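Local coordinates for cell surface protein (Faecalibacterium prausnitzii A2-165, PDB 4GT6) that is of unknown function but, as an extracellular leucine-rich repeat protein of a gut bacterium, probably binds other proteins through its repeat region, at residues Tyr266-Val277 with Ala289-Ile299; Ser216-Leu224 with Tyr233-Arg242. One frame throughout, in Å; residues are numbered along the deposited sequence.

Interaction 1: Tyr266-Val277 with Ala289-Ile299. With NA (sodium ion), chain R; EDO (1,2-ethanediol), chain I.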
loop_
_atom_site.group_PDB
_atom_site.type_symbol
_atom_site.label_atom_id
_atom_site.label_comp_id
_atom_site.label_asym_id
_atom_site.label_seq_id
_atom_site.Cartn_x
_atom_site.Cartn_y
_atom_site.Cartn_z
ATOM N N TYR A 266 15.264 -9.521 -11.070
ATOM C CA TYR A 266 16.589 -9.682 -11.689
ATOM C C TYR A 266 17.767 -9.588 -10.739
ATOM O O TYR A 266 18.853 -10.071 -11.089
ATOM C CB TYR A 266 16.781 -8.617 -12.788
ATOM C CG TYR A 266 15.721 -8.667 -13.873
ATOM C CD1 TYR A 266 15.842 -9.537 -14.954
ATOM C CD2 TYR A 266 14.603 -7.837 -13.823
ATOM C CE1 TYR A 266 14.858 -9.605 -15.943
ATOM C CE2 TYR A 266 13.614 -7.890 -14.814
ATOM C CZ TYR A 266 13.750 -8.774 -15.872
ATOM O OH TYR A 266 12.799 -8.827 -16.862
ATOM N N LEU A 267 17.605 -8.904 -9.602
ATOM C CA LEU A 267 18.707 -8.687 -8.656
ATOM C C LEU A 267 19.310 -10.010 -8.184
ATOM O O LEU A 267 18.606 -10.830 -7.585
ATOM C CB LEU A 267 18.212 -7.853 -7.465
ATOM C CG LEU A 267 19.299 -7.382 -6.466
ATOM C CD1 LEU A 267 20.303 -6.421 -7.129
ATOM C CD2 LEU A 267 18.674 -6.709 -5.279
ATOM N N ALA A 268 20.613 -10.222 -8.476
ATOM C CA ALA A 268 21.311 -11.477 -8.142
ATOM C C ALA A 268 22.319 -11.311 -6.998
ATOM O O ALA A 268 22.643 -12.285 -6.316
ATOM C CB ALA A 268 22.029 -12.024 -9.379
ATOM N N SER A 269 22.815 -10.084 -6.791
ATOM C CA SER A 269 23.832 -9.833 -5.780
ATOM C C SER A 269 23.577 -8.507 -5.095
ATOM O O SER A 269 23.368 -7.520 -5.778
ATOM C CB SER A 269 25.209 -9.815 -6.447
ATOM O OG SER A 269 26.235 -9.517 -5.514
ATOM N N VAL A 270 23.618 -8.470 -3.762
ATOM C CA VAL A 270 23.446 -7.198 -3.057
ATOM C C VAL A 270 24.602 -7.032 -2.055
ATOM O O VAL A 270 25.044 -8.015 -1.451
ATOM C CB VAL A 270 22.041 -7.033 -2.401
ATOM C CG1 VAL A 270 21.777 -8.073 -1.308
ATOM C CG2 VAL A 270 21.816 -5.605 -1.878
ATOM N N LYS A 271 25.092 -5.782 -1.900
ATOM C CA LYS A 271 26.155 -5.475 -0.947
ATOM C C LYS A 271 25.689 -4.344 -0.047
ATOM O O LYS A 271 25.143 -3.355 -0.534
ATOM C CB LYS A 271 27.476 -5.142 -1.659
ATOM C CG LYS A 271 28.066 -6.386 -2.312
ATOM C CD LYS A 271 29.336 -6.154 -3.108
ATOM C CE LYS A 271 29.764 -7.415 -3.827
ATOM N NZ LYS A 271 29.966 -8.563 -2.896
HETATM N N MSE A 272 25.831 -4.530 1.272
HETATM C CA MSE A 272 25.423 -3.535 2.278
HETATM C C MSE A 272 26.644 -2.847 2.844
HETATM O O MSE A 272 27.569 -3.556 3.230
HETATM C CB MSE A 272 24.694 -4.190 3.478
HETATM C CG MSE A 272 23.454 -4.880 3.156
HETATM SE SE MSE A 272 22.758 -5.485 4.856
HETATM C CE MSE A 272 21.850 -6.982 4.025
ATOM N N PRO A 273 26.619 -1.503 3.024
ATOM C CA PRO A 273 27.720 -0.840 3.721
ATOM C C PRO A 273 27.578 -1.063 5.228
ATOM O O PRO A 273 26.451 -1.338 5.705
ATOM C CB PRO A 273 27.508 0.643 3.353
ATOM C CG PRO A 273 26.017 0.779 3.274
ATOM C CD PRO A 273 25.535 -0.549 2.689
ATOM N N ASP A 274 28.667 -0.837 5.991
ATOM C CA ASP A 274 28.610 -1.002 7.445
ATOM C C ASP A 274 27.807 0.124 8.123
ATOM O O ASP A 274 27.466 -0.007 9.302
ATOM C CB ASP A 274 30.012 -1.129 8.049
ATOM C CG ASP A 274 30.743 -2.398 7.621
ATOM O OD1 ASP A 274 30.063 -3.402 7.290
ATOM O OD2 ASP A 274 31.988 -2.391 7.632
ATOM N N SER A 275 27.425 1.182 7.363
ATOM C CA SER A 275 26.556 2.239 7.907
ATOM C C SER A 275 25.134 1.694 8.133
ATOM O O SER A 275 24.389 2.275 8.917
ATOM C CB SER A 275 26.535 3.476 7.001
ATOM O OG SER A 275 26.092 3.204 5.680
ATOM N N VAL A 276 24.753 0.567 7.476
ATOM C CA VAL A 276 23.415 -0.032 7.670
ATOM C C VAL A 276 23.372 -0.677 9.060
ATOM O O VAL A 276 24.171 -1.585 9.351
ATOM C CB VAL A 276 23.016 -1.042 6.559
ATOM C CG1 VAL A 276 21.722 -1.802 6.929
ATOM C CG2 VAL A 276 22.835 -0.334 5.214
ATOM N N VAL A 277 22.468 -0.196 9.909
ATOM C CA VAL A 277 22.356 -0.722 11.281
ATOM C C VAL A 277 21.080 -1.550 11.469
ATOM O O VAL A 277 20.953 -2.238 12.485
ATOM C CB VAL A 277 22.491 0.363 12.378
ATOM C CG1 VAL A 277 23.852 1.053 12.300
ATOM C CG2 VAL A 277 21.345 1.376 12.340
ATOM N N ALA A 289 16.039 -14.388 -8.022
ATOM C CA ALA A 289 17.359 -14.488 -8.653
ATOM C C ALA A 289 18.480 -14.186 -7.652
ATOM O O ALA A 289 19.652 -14.328 -8.003
ATOM C CB ALA A 289 17.453 -13.538 -9.836
ATOM N N LEU A 290 18.130 -13.819 -6.410
ATOM C CA LEU A 290 19.100 -13.412 -5.386
ATOM C C LEU A 290 19.961 -14.590 -4.953
ATOM O O LEU A 290 19.451 -15.585 -4.430
ATOM C CB LEU A 290 18.407 -12.725 -4.194
ATOM C CG LEU A 290 19.324 -12.057 -3.146
ATOM C CD1 LEU A 290 20.210 -10.951 -3.782
ATOM C CD2 LEU A 290 18.501 -11.476 -1.996
ATOM N N GLN A 291 21.284 -14.463 -5.183
ATOM C CA GLN A 291 22.221 -15.533 -4.841
ATOM C C GLN A 291 23.310 -15.101 -3.873
ATOM O O GLN A 291 23.810 -15.944 -3.127
ATOM C CB GLN A 291 22.883 -16.084 -6.104
ATOM C CG GLN A 291 21.995 -17.020 -6.904
ATOM C CD GLN A 291 22.791 -17.734 -7.965
ATOM O OE1 GLN A 291 22.783 -17.355 -9.142
ATOM N NE2 GLN A 291 23.516 -18.773 -7.568
ATOM N N ASP A 292 23.732 -13.827 -3.922
ATOM C CA ASP A 292 24.822 -13.370 -3.055
ATOM C C ASP A 292 24.431 -12.154 -2.257
ATOM O O ASP A 292 23.875 -11.200 -2.802
ATOM C CB ASP A 292 26.059 -13.039 -3.912
ATOM C CG ASP A 292 26.612 -14.236 -4.662
ATOM O OD1 ASP A 292 27.008 -15.216 -4.003
ATOM O OD2 ASP A 292 26.677 -14.178 -5.904
ATOM N N ILE A 293 24.677 -12.218 -0.951
ATOM C CA ILE A 293 24.388 -11.127 -0.025
ATOM C C ILE A 293 25.627 -10.871 0.826
ATOM O O ILE A 293 26.126 -11.803 1.454
ATOM C CB ILE A 293 23.151 -11.434 0.884
ATOM C CG1 ILE A 293 21.885 -11.685 0.055
ATOM C CG2 ILE A 293 22.913 -10.278 1.903
ATOM C CD1 ILE A 293 21.257 -12.978 0.350
ATOM N N GLU A 294 26.122 -9.624 0.830
ATOM C CA GLU A 294 27.223 -9.176 1.682
ATOM C C GLU A 294 26.580 -8.270 2.727
ATOM O O GLU A 294 26.015 -7.229 2.389
ATOM C CB GLU A 294 28.299 -8.459 0.858
ATOM C CG GLU A 294 29.529 -8.051 1.657
ATOM C CD GLU A 294 30.701 -7.537 0.841
ATOM O OE1 GLU A 294 30.877 -7.988 -0.315
ATOM O OE2 GLU A 294 31.465 -6.700 1.376
ATOM N N PHE A 295 26.593 -8.710 3.981
ATOM C CA PHE A 295 25.951 -8.006 5.065
ATOM C C PHE A 295 26.802 -6.927 5.668
ATOM O O PHE A 295 28.022 -7.043 5.695
ATOM C CB PHE A 295 25.627 -9.006 6.193
ATOM C CG PHE A 295 24.548 -10.001 5.849
ATOM C CD1 PHE A 295 23.205 -9.661 5.968
ATOM C CD2 PHE A 295 24.875 -11.280 5.403
ATOM C CE1 PHE A 295 22.200 -10.584 5.646
ATOM C CE2 PHE A 295 23.871 -12.212 5.107
ATOM C CZ PHE A 295 22.543 -11.863 5.244
ATOM N N SER A 296 26.136 -5.941 6.284
ATOM C CA SER A 296 26.763 -4.933 7.107
ATOM C C SER A 296 27.272 -5.603 8.397
ATOM O O SER A 296 26.573 -6.479 8.938
ATOM C CB SER A 296 25.729 -3.876 7.472
ATOM O OG SER A 296 26.209 -3.132 8.581
ATOM N N SER A 297 28.413 -5.133 8.936
ATOM C CA SER A 297 28.944 -5.661 10.203
ATOM C C SER A 297 28.177 -5.092 11.420
ATOM O O SER A 297 28.474 -5.479 12.550
ATOM C CB SER A 297 30.431 -5.316 10.330
ATOM O OG SER A 297 30.582 -3.910 10.479
ATOM N N ARG A 298 27.228 -4.143 11.202
ATOM C CA ARG A 298 26.541 -3.475 12.319
ATOM C C ARG A 298 25.067 -3.882 12.492
ATOM O O ARG A 298 24.407 -3.414 13.425
ATOM C CB ARG A 298 26.682 -1.945 12.202
ATOM C CG ARG A 298 28.150 -1.516 12.457
ATOM C CD ARG A 298 28.399 -0.024 12.329
ATOM N NE ARG A 298 27.720 0.762 13.358
ATOM C CZ ARG A 298 27.178 1.960 13.153
ATOM N NH1 ARG A 298 27.199 2.507 11.942
ATOM N NH2 ARG A 298 26.587 2.608 14.149
ATOM N N ILE A 299 24.570 -4.803 11.671
ATOM C CA ILE A 299 23.206 -5.289 11.893
ATOM C C ILE A 299 23.253 -6.353 12.990
ATOM O O ILE A 299 24.256 -7.061 13.091
ATOM C CB ILE A 299 22.526 -5.788 10.600
ATOM C CG1 ILE A 299 23.362 -6.878 9.908
ATOM C CG2 ILE A 299 22.255 -4.588 9.654
ATOM C CD1 ILE A 299 22.517 -7.768 8.915
HETATM NA NA NA R . 28.300 -7.777 13.157
HETATM C C1 EDO I . 30.405 -5.210 4.247
HETATM O O1 EDO I . 29.952 -3.914 4.606
HETATM C C2 EDO I . 31.530 -5.679 5.215
HETATM O O2 EDO I . 31.011 -5.840 6.529
HETATM O O HOH W 1 15.996 -11.583 -7.335
HETATM O O HOH W 2 28.488 -11.455 -6.227
HETATM O O HOH W 3 33.471 -3.913 9.562
HETATM O O HOH W 4 24.610 4.385 10.535
HETATM O O HOH W 5 22.337 -2.564 14.859
HETATM O O HOH W 6 26.439 -7.812 11.535
HETATM O O HOH W 7 26.598 -6.990 14.719
HETATM O O HOH W 8 30.022 -7.459 14.871
HETATM O O HOH W 9 29.985 -8.688 11.674
#

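Interaction 2: Ser216-Leu224 with Tyr233-Arg242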
loop_
_atom_site.group_PDB
_atom_site.type_symbol
_atom_site.label_atom_id
_atom_site.label_comp_id
_atom_site.label_asym_id
_atom_site.label_seq_id
_atom_site.Cartn_x
_atom_site.Cartn_y
_atom_site.Cartn_z
ATOM N N SER A 216 13.366 15.545 0.781
ATOM C CA SER A 216 13.217 14.570 1.866
ATOM C C SER A 216 13.209 13.152 1.346
ATOM O O SER A 216 13.560 12.226 2.085
ATOM C CB SER A 216 11.910 14.800 2.628
ATOM O OG SER A 216 11.973 16.000 3.365
ATOM N N TYR A 217 12.771 12.958 0.087
ATOM C CA TYR A 217 12.676 11.615 -0.484
ATOM C C TYR A 217 13.330 11.600 -1.842
ATOM O O TYR A 217 12.648 11.521 -2.868
ATOM C CB TYR A 217 11.197 11.134 -0.542
ATOM C CG TYR A 217 10.660 10.848 0.844
ATOM C CD1 TYR A 217 10.797 9.583 1.421
ATOM C CD2 TYR A 217 10.109 11.863 1.621
ATOM C CE1 TYR A 217 10.329 9.327 2.708
ATOM C CE2 TYR A 217 9.696 11.630 2.929
ATOM C CZ TYR A 217 9.791 10.358 3.462
ATOM O OH TYR A 217 9.365 10.154 4.745
ATOM N N PRO A 218 14.669 11.727 -1.884
ATOM C CA PRO A 218 15.337 11.785 -3.196
ATOM C C PRO A 218 15.392 10.447 -3.911
ATOM O O PRO A 218 15.378 9.378 -3.290
ATOM C CB PRO A 218 16.755 12.274 -2.843
ATOM C CG PRO A 218 17.006 11.714 -1.457
ATOM C CD PRO A 218 15.642 11.829 -0.768
ATOM N N ALA A 219 15.460 10.511 -5.242
ATOM C CA ALA A 219 15.676 9.315 -6.043
ATOM C C ALA A 219 17.146 9.390 -6.444
ATOM O O ALA A 219 17.561 10.355 -7.092
ATOM C CB ALA A 219 14.730 9.263 -7.245
ATOM N N ILE A 220 17.962 8.479 -5.891
ATOM C CA ILE A 220 19.419 8.513 -6.107
ATOM C C ILE A 220 19.787 7.242 -6.857
ATOM O O ILE A 220 19.553 6.131 -6.351
ATOM C CB ILE A 220 20.157 8.629 -4.750
ATOM C CG1 ILE A 220 19.719 9.865 -3.953
ATOM C CG2 ILE A 220 21.658 8.616 -4.979
ATOM C CD1 ILE A 220 20.234 9.908 -2.493
ATOM N N ASP A 221 20.297 7.397 -8.088
ATOM C CA ASP A 221 20.646 6.247 -8.933
ATOM C C ASP A 221 19.417 5.296 -9.054
ATOM O O ASP A 221 19.517 4.079 -8.855
ATOM C CB ASP A 221 21.899 5.525 -8.382
ATOM C CG ASP A 221 22.359 4.304 -9.177
ATOM O OD1 ASP A 221 22.279 4.340 -10.423
ATOM O OD2 ASP A 221 22.799 3.311 -8.542
ATOM N N ASN A 222 18.241 5.885 -9.335
ATOM C CA ASN A 222 16.963 5.179 -9.567
ATOM C C ASN A 222 16.531 4.285 -8.362
ATOM O O ASN A 222 16.041 3.179 -8.539
ATOM C CB ASN A 222 17.049 4.335 -10.852
ATOM C CG ASN A 222 15.697 3.838 -11.316
ATOM O OD1 ASN A 222 14.678 4.442 -11.035
ATOM N ND2 ASN A 222 15.668 2.731 -12.018
ATOM N N VAL A 223 16.741 4.769 -7.155
ATOM C CA VAL A 223 16.344 4.073 -5.932
ATOM C C VAL A 223 15.737 5.137 -5.046
ATOM O O VAL A 223 16.277 6.242 -4.984
ATOM C CB VAL A 223 17.552 3.344 -5.257
ATOM C CG1 VAL A 223 17.148 2.730 -3.922
ATOM C CG2 VAL A 223 18.143 2.274 -6.175
ATOM N N LEU A 224 14.605 4.832 -4.368
ATOM C CA LEU A 224 13.986 5.845 -3.520
ATOM C C LEU A 224 14.501 5.740 -2.097
ATOM O O LEU A 224 14.513 4.651 -1.515
ATOM C CB LEU A 224 12.447 5.694 -3.534
ATOM C CG LEU A 224 11.652 6.833 -2.870
ATOM C CD1 LEU A 224 11.852 8.184 -3.604
ATOM C CD2 LEU A 224 10.149 6.472 -2.858
ATOM N N TYR A 233 20.256 8.239 5.591
ATOM C CA TYR A 233 19.255 7.831 4.631
ATOM C C TYR A 233 18.712 6.458 4.982
ATOM O O TYR A 233 19.444 5.622 5.509
ATOM C CB TYR A 233 19.849 7.751 3.215
ATOM C CG TYR A 233 20.258 9.062 2.591
ATOM C CD1 TYR A 233 21.424 9.704 2.979
ATOM C CD2 TYR A 233 19.533 9.607 1.539
ATOM C CE1 TYR A 233 21.851 10.875 2.353
ATOM C CE2 TYR A 233 19.938 10.794 0.920
ATOM C CZ TYR A 233 21.111 11.406 1.310
ATOM O OH TYR A 233 21.524 12.564 0.686
ATOM N N ALA A 234 17.458 6.216 4.639
ATOM C CA ALA A 234 16.857 4.887 4.701
ATOM C C ALA A 234 16.510 4.527 3.267
ATOM O O ALA A 234 15.935 5.365 2.556
ATOM C CB ALA A 234 15.599 4.877 5.587
ATOM N N LEU A 235 16.857 3.318 2.820
ATOM C CA LEU A 235 16.486 2.883 1.469
ATOM C C LEU A 235 15.046 2.379 1.552
ATOM O O LEU A 235 14.775 1.445 2.307
ATOM C CB LEU A 235 17.448 1.766 0.978
ATOM C CG LEU A 235 17.446 1.487 -0.529
ATOM C CD1 LEU A 235 18.754 0.813 -0.941
ATOM C CD2 LEU A 235 16.266 0.571 -0.966
ATOM N N ILE A 236 14.120 3.009 0.815
ATOM C CA ILE A 236 12.723 2.615 0.977
ATOM C C ILE A 236 12.153 1.859 -0.236
ATOM O O ILE A 236 11.266 1.024 -0.029
ATOM C CB ILE A 236 11.837 3.808 1.422
ATOM C CG1 ILE A 236 11.656 4.876 0.339
ATOM C CG2 ILE A 236 12.331 4.427 2.816
ATOM C CD1 ILE A 236 10.654 5.967 0.733
ATOM N N ARG A 237 12.660 2.089 -1.478
ATOM C CA ARG A 237 12.131 1.355 -2.624
ATOM C C ARG A 237 13.168 1.192 -3.740
ATOM O O ARG A 237 13.581 2.166 -4.379
ATOM C CB ARG A 237 10.855 2.039 -3.196
ATOM C CG ARG A 237 10.203 1.325 -4.375
ATOM C CD ARG A 237 9.456 0.052 -3.952
ATOM N NE ARG A 237 10.297 -1.149 -4.087
ATOM C CZ ARG A 237 9.894 -2.381 -3.792
ATOM N NH1 ARG A 237 8.696 -2.587 -3.252
ATOM N NH2 ARG A 237 10.687 -3.422 -4.034
ATOM N N TYR A 238 13.578 -0.059 -3.953
ATOM C CA TYR A 238 14.417 -0.462 -5.079
ATOM C C TYR A 238 13.441 -0.976 -6.149
ATOM O O TYR A 238 12.580 -1.784 -5.808
ATOM C CB TYR A 238 15.432 -1.520 -4.653
ATOM C CG TYR A 238 16.364 -1.933 -5.774
ATOM C CD1 TYR A 238 16.016 -2.958 -6.657
ATOM C CD2 TYR A 238 17.618 -1.349 -5.913
ATOM C CE1 TYR A 238 16.873 -3.344 -7.689
ATOM C CE2 TYR A 238 18.496 -1.745 -6.923
ATOM C CZ TYR A 238 18.117 -2.744 -7.807
ATOM O OH TYR A 238 18.974 -3.117 -8.809
ATOM N N PRO A 239 13.524 -0.532 -7.423
ATOM C CA PRO A 239 12.496 -0.937 -8.409
ATOM C C PRO A 239 12.595 -2.422 -8.748
ATOM O O PRO A 239 13.659 -2.884 -9.127
ATOM C CB PRO A 239 12.751 -0.031 -9.633
ATOM C CG PRO A 239 13.997 0.722 -9.357
ATOM C CD PRO A 239 14.508 0.418 -7.984
ATOM N N SER A 240 11.505 -3.179 -8.518
ATOM C CA SER A 240 11.511 -4.641 -8.694
ATOM C C SER A 240 11.877 -5.102 -10.107
ATOM O O SER A 240 12.419 -6.191 -10.259
ATOM C CB SER A 240 10.150 -5.222 -8.325
ATOM O OG SER A 240 9.949 -5.120 -6.923
ATOM N N GLN A 241 11.587 -4.283 -11.127
ATOM C CA GLN A 241 11.890 -4.642 -12.511
ATOM C C GLN A 241 13.246 -4.105 -12.987
ATOM O O GLN A 241 13.608 -4.318 -14.151
ATOM C CB GLN A 241 10.745 -4.198 -13.447
ATOM C CG GLN A 241 9.468 -5.013 -13.220
ATOM C CD GLN A 241 9.644 -6.477 -13.557
ATOM O OE1 GLN A 241 10.270 -6.841 -14.550
ATOM N NE2 GLN A 241 9.096 -7.348 -12.750
ATOM N N ARG A 242 14.042 -3.500 -12.087
ATOM C CA ARG A 242 15.395 -3.032 -12.451
ATOM C C ARG A 242 16.244 -4.248 -12.852
ATOM O O ARG A 242 16.354 -5.215 -12.091
ATOM C CB ARG A 242 16.008 -2.258 -11.291
ATOM C CG ARG A 242 17.349 -1.682 -11.626
ATOM C CD ARG A 242 17.678 -0.616 -10.631
ATOM N NE ARG A 242 19.066 -0.189 -10.804
ATOM C CZ ARG A 242 19.574 0.861 -10.184
ATOM N NH1 ARG A 242 18.830 1.567 -9.347
ATOM N NH2 ARG A 242 20.829 1.225 -10.406
#

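Interaction 1: Tyr266-Val277 with Ala289-Ile299
Val270 and Ile293 meet on the apolar face of two parallel strands, 269-271 and 292-294, and show how one repeat of a solenoid lies against the next. The strand axes run 4.8 Å apart and only 1° from parallel. Their amides alternate across the seam: Val270 N donates to Asp292 O and Glu294 N to Val270 O, while Ala268 O receives both Asp292 N and Gln291 N.

The apolar side carries the dense part of the contact, with Val270 and Met272 buried. CG1 of Val270 lies 3.9 Å from CG1 of Ile293. Selenomethionine Met272 has CG beside its backbone N (chi1 -62°) and then runs extended, which carries CE to 3.6 Å from CD1 of Phe295, a ring that has CG2 of Ile293 over one face. Further on, Ser296 OG accepts from Arg298 N, an ST turn within its own segment, and donates to Val276 O at 2.7 Å, tying the two coils together.

The opposite face is polar and looser. In one of its two conformers Lys271 bends at its last torsion and brings NZ to Glu294 OE1 at 2.8 Å, an exposed salt bridge that is probably intermittent, and a water links Ser269 OG with Asp292 OD2. Beyond the strands, in the loops, Asp274 OD1 takes Ser297 N at 2.9 Å from above its carboxylate plane and also accepts from O2 of an ethanediol, probably from the crystallisation liquor, while CG1 of Val277 sits over one guanidinium face of Arg298. Ser297 O binds a sodium ion at 2.4 Å; four waters and Glu320 O complete the ligands found. Parallel strands in register, apolar residues inward and polar ones outward, are characteristic of the leucine-rich repeat solenoid, here of the BspA type.

Interaction 2: Ser216-Leu224 with Tyr233-Arg242
This is an antiparallel beta contact reinforced by Arg242 binding the preceding loop, placed where strand 233-237 returns along the start of strand 224-227 and the loop before it, at the edge of a four-stranded mixed sheet. Leu224 N donates to Arg237 O at 2.9 Å, and Leu224 O accepts from both Ile236 N and Arg237 N. Beside this pairing, CG1 of Ile236 brings CD1 to the edge of the Tyr217 ring and to CD2 of Leu224, each at 3.7 Å. Val223 spreads its two methyls: CG1 reaches CG of Leu235 at 3.6 Å, whereas CG2 meets CD2 of Tyr238.

At the far end Arg242, extended from CG to NE, sends NH1 to Asp221 O at 2.7 Å. NH2 adds a weak salt bridge to the Asp221 carboxylate, whose plane stands 89° from the guanidinium, and NE is held by Asp244. A leucine in place of Arg242 would probably leave Asp221 O and the Asp221 and Asp244 carboxylates without these partners. Across the strands, Ile236 and Arg237 both face Leu224, the signature of a classic beta bulge in an antiparallel pair.

The two interactions illustrate two ways of joining neighbouring chain segments in one elongated protein: an antiparallel return in interaction 2 and a parallel step between repeats in interaction 1. They follow in series along the chain, with centres about 15 Å apart, and they touch directly. CB of Tyr266 packs 3.5 Å from Arg242 O, and CD1 of Leu267 lies 3.9 Å from Tyr238 OH, joining the end of 233-242 to the start of 266-277. Phe247, in the strand beside 269-271, is touched by Leu267 from interaction 1 and by Val223 and Leu235 from interaction 2. The sodium site belongs to interaction 1 alone, through Ser297.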